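Local coordinates for protein fiber (Bovine adenovirus 4, PDB 4UE0) that forms the trimeric head of the virus fibre, the capsid projection that probably attaches the virion to receptors on host cells, at residues S68-C74 and W114-I118. Residues are numbered along the deposited sequence; the frame is centred on the assembly and turned at random.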
ATOM      1  N   SER A  68     -13.493   6.309  14.289  1.00 26.71           N
ATOM      2  CA  SER A  68     -13.489   5.359  13.168  1.00 24.88           C
ATOM      3  C   SER A  68     -12.368   4.331  13.320  1.00 18.90           C
ATOM      4  O   SER A  68     -11.225   4.695  13.645  1.00 22.38           O
ATOM      5  CB  SER A  68     -13.337   6.067  11.808  1.00 31.84           C
ATOM      6  OG  SER A  68     -14.598   6.543  11.365  1.00 39.34           O
ATOM      7  N   PRO A  69     -12.668   3.058  13.038  1.00 16.75           N
ATOM      8  CA  PRO A  69     -11.593   2.074  12.940  1.00 14.71           C
ATOM      9  C   PRO A  69     -10.708   2.367  11.734  1.00 12.65           C
ATOM     10  O   PRO A  69     -11.154   3.009  10.765  1.00 14.44           O
ATOM     11  CB  PRO A  69     -12.336   0.744  12.761  1.00 17.88           C
ATOM     12  CG  PRO A  69     -13.757   0.994  12.968  1.00 25.83           C
ATOM     13  CD  PRO A  69     -13.985   2.455  12.767  1.00 20.41           C
ATOM     14  N   PHE A  70      -9.494   1.847  11.781  1.00 11.60           N
ATOM     15  CA  PHE A  70      -8.649   1.817  10.604  1.00 11.37           C
ATOM     16  C   PHE A  70      -9.216   0.801   9.611  1.00 10.42           C
ATOM     17  O   PHE A  70      -9.688  -0.264  10.011  1.00 11.10           O
ATOM     18  CB  PHE A  70      -7.231   1.428  10.968  1.00 11.52           C
ATOM     19  CG  PHE A  70      -6.505   2.431  11.810  1.00 12.47           C
ATOM     20  CD1 PHE A  70      -6.531   2.370  13.197  1.00 14.46           C
ATOM     21  CD2 PHE A  70      -5.722   3.409  11.216  1.00 12.71           C
ATOM     22  CE1 PHE A  70      -5.852   3.306  13.953  1.00 16.27           C
ATOM     23  CE2 PHE A  70      -5.022   4.324  11.985  1.00 14.06           C
ATOM     24  CZ  PHE A  70      -5.093   4.276  13.343  1.00 15.37           C
ATOM     25  N   TYR A  71      -9.134   1.138   8.315  1.00 10.54           N
ATOM     26  CA  TYR A  71      -9.577   0.230   7.261  1.00 10.20           C
ATOM     27  C   TYR A  71      -8.484   0.142   6.200  1.00  9.69           C
ATOM     28  O   TYR A  71      -8.068   1.135   5.626  1.00 11.07           O
ATOM     29  CB  TYR A  71     -10.928   0.688   6.623  1.00 10.40           C
ATOM     30  CG  TYR A  71     -11.305  -0.201   5.478  1.00  9.96           C
ATOM     31  CD1 TYR A  71     -11.688  -1.538   5.686  1.00 10.06           C
ATOM     32  CD2 TYR A  71     -11.127   0.219   4.188  1.00  9.87           C
ATOM     33  CE1 TYR A  71     -11.884  -2.402   4.643  1.00 10.36           C
ATOM     34  CE2 TYR A  71     -11.341  -0.637   3.115  1.00 10.69           C
ATOM     35  CZ  TYR A  71     -11.671  -1.971   3.338  1.00 10.02           C
ATOM     36  OH  TYR A  71     -11.823  -2.854   2.301  1.00 11.41           O
ATOM     37  N   ALA A  72      -8.066  -1.089   5.895  1.00  9.15           N
ATOM     38  CA  ALA A  72      -7.075  -1.379   4.865  1.00  9.32           C
ATOM     39  C   ALA A  72      -7.496  -2.623   4.108  1.00  9.02           C
ATOM     40  O   ALA A  72      -8.560  -3.186   4.362  1.00 10.25           O
ATOM     41  CB  ALA A  72      -5.694  -1.548   5.484  1.00 10.75           C
ATOM     42  N   SER A  73      -6.697  -3.072   3.147  1.00  9.92           N
ATOM     43  CA  SER A  73      -6.944  -4.326   2.464  1.00 10.18           C
ATOM     44  C   SER A  73      -5.662  -5.111   2.319  1.00  9.04           C
ATOM     45  O   SER A  73      -4.553  -4.561   2.402  1.00 10.05           O
ATOM     46  CB  SER A  73      -7.600  -4.148   1.100  1.00 15.11           C
ATOM     47  OG  SER A  73      -6.674  -3.600   0.188  1.00 20.59           O
ATOM     48  N   CYS A  74      -5.814  -6.401   2.118  1.00  9.20           N
ATOM     49  CA  CYS A  74      -4.714  -7.300   1.856  1.00  9.33           C
ATOM     50  C   CYS A  74      -5.182  -8.396   0.947  1.00  9.21           C
ATOM     51  O   CYS A  74      -6.375  -8.484   0.629  1.00 10.09           O
ATOM     52  CB  CYS A  74      -4.140  -7.839   3.176  1.00 10.65           C
ATOM     53  SG  CYS A  74      -5.261  -8.886   4.091  1.00 11.71           S
ATOM     54  N   TRP A 114       0.137  -4.753   4.701  1.00 11.53           N
ATOM     55  CA  TRP A 114      -0.836  -3.679   4.507  1.00 12.06           C
ATOM     56  C   TRP A 114      -0.496  -2.511   5.373  1.00 11.24           C
ATOM     57  O   TRP A 114       0.200  -2.610   6.375  1.00 11.48           O
ATOM     58  CB  TRP A 114      -2.275  -4.167   4.775  1.00 13.08           C
ATOM     59  CG  TRP A 114      -2.502  -4.825   6.106  1.00 13.87           C
ATOM     60  CD1 TRP A 114      -2.528  -6.158   6.350  1.00 15.41           C
ATOM     61  CD2 TRP A 114      -2.793  -4.187   7.363  1.00 12.61           C
ATOM     62  NE1 TRP A 114      -2.824  -6.394   7.655  1.00 15.73           N
ATOM     63  CE2 TRP A 114      -2.963  -5.198   8.306  1.00 14.37           C
ATOM     64  CE3 TRP A 114      -2.898  -2.853   7.780  1.00 13.24           C
ATOM     65  CZ2 TRP A 114      -3.203  -4.924   9.652  1.00 15.17           C
ATOM     66  CZ3 TRP A 114      -3.103  -2.588   9.112  1.00 15.14           C
ATOM     67  CH2 TRP A 114      -3.260  -3.622  10.030  1.00 15.92           C
ATOM     68  N   THR A 115      -1.056  -1.373   4.979  1.00 11.68           N
ATOM     69  CA  THR A 115      -0.921  -0.154   5.725  1.00 11.99           C
ATOM     70  C   THR A 115      -2.241   0.607   5.739  1.00 10.92           C
ATOM     71  O   THR A 115      -2.879   0.717   4.707  1.00 12.57           O
ATOM     72  CB  THR A 115       0.121   0.833   5.107  0.50 13.56           C
ATOM     73  OG1 THR A 115       1.423   0.242   5.090  0.50 13.79           O
ATOM     74  CG2 THR A 115       0.171   2.151   5.911  0.50 17.99           C
ATOM     75  N   ALA A 116      -2.577   1.160   6.888  1.00 10.66           N
ATOM     76  CA  ALA A 116      -3.749   2.009   7.067  1.00 10.74           C
ATOM     77  C   ALA A 116      -3.306   3.381   7.522  1.00 10.90           C
ATOM     78  O   ALA A 116      -2.297   3.522   8.230  1.00 13.27           O
ATOM     79  CB  ALA A 116      -4.697   1.424   8.110  1.00 11.56           C
ATOM     80  N   SER A 117      -4.059   4.421   7.167  1.00 10.51           N
ATOM     81  CA  SER A 117      -3.723   5.789   7.551  1.00 10.99           C
ATOM     82  C   SER A 117      -5.002   6.568   7.820  1.00 10.81           C
ATOM     83  O   SER A 117      -5.906   6.572   6.971  1.00 11.20           O
ATOM     84  CB  SER A 117      -2.992   6.514   6.370  1.00 11.94           C
ATOM     85  OG  SER A 117      -2.817   7.901   6.642  1.00 14.84           O
ATOM     86  N   ILE A 118      -5.036   7.225   8.982  1.00 11.77           N
ATOM     87  CA  ILE A 118      -6.100   8.152   9.347  1.00 11.29           C
ATOM     88  C   ILE A 118      -5.477   9.523   9.560  1.00 12.42           C
ATOM     89  O   ILE A 118      -4.468   9.647  10.243  1.00 14.08           O
ATOM     90  CB  ILE A 118      -6.819   7.687  10.620  1.00 12.30           C
ATOM     91  CG1 ILE A 118      -7.710   6.497  10.330  1.00 12.82           C
ATOM     92  CG2 ILE A 118      -7.684   8.811  11.191  1.00 15.22           C
ATOM     93  CD1 ILE A 118      -8.330   5.844  11.544  1.00 14.20           C
TER
HETATM   94  O   HOH W   1      -6.538   3.397   6.003  1.00 11.78           O
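At one margin of the fibre head's beta-sandwich, where one outer strand of each antiparallel sheet, as counted within a single chain, faces the other, Phe-70 meets Ile-118 and Ala-116, Ala-72 meets Ala-116 and Trp-114, and Cys-74 meets Trp-114. The axes of strand segments 70-74 and 114-118 approach to 6.1 Å and run at 155° to one another, nearly antiparallel, yet the direct contacts are van der Waals, and a water supplies a polar link. Ile-118 lays its CD1 over one face of the Phe-70 ring, a CH-pi contact 3.7 Å from CD1 to the ring centroid, displaced toward the CD2–CE2 rim. Phe-70 turns its ring to this position with CG anti to its own carbonyl carbon (chi1 -67°), while its CB rests 3.8 Å from CB of Ala-116. Phe-64 meets the same ring edge-to-face. Halfway along, the small side chains of Ala-72 and Ala-116 are consistent with the close approach of the two strands, CA to CA 5.2 Å. This is sandwich packing in which the backbones pair within their own sheets, Ala-72 with Val-88 and Ala-116 with Leu-38. Beside the alanines, a water hydrogen-bonds to Tyr-71 O (2.8 Å) and accepts from Ser-117 N (2.9 Å). Toward the other end, the Trp-114 indole reaches CB of Ala-72 with its CE3 at 3.8 Å, and its CD1 meets CB of Cys-74 at 3.9 Å; SG of Cys-74 stands oblique to the five-membered ring. Tyr-71 OH bonds to Thr-75 of the second subunit, while Ser-117, on the other strand, bonds through OG to Ser-41 and through its backbone to that subunit, placing this margin at the trimer interface.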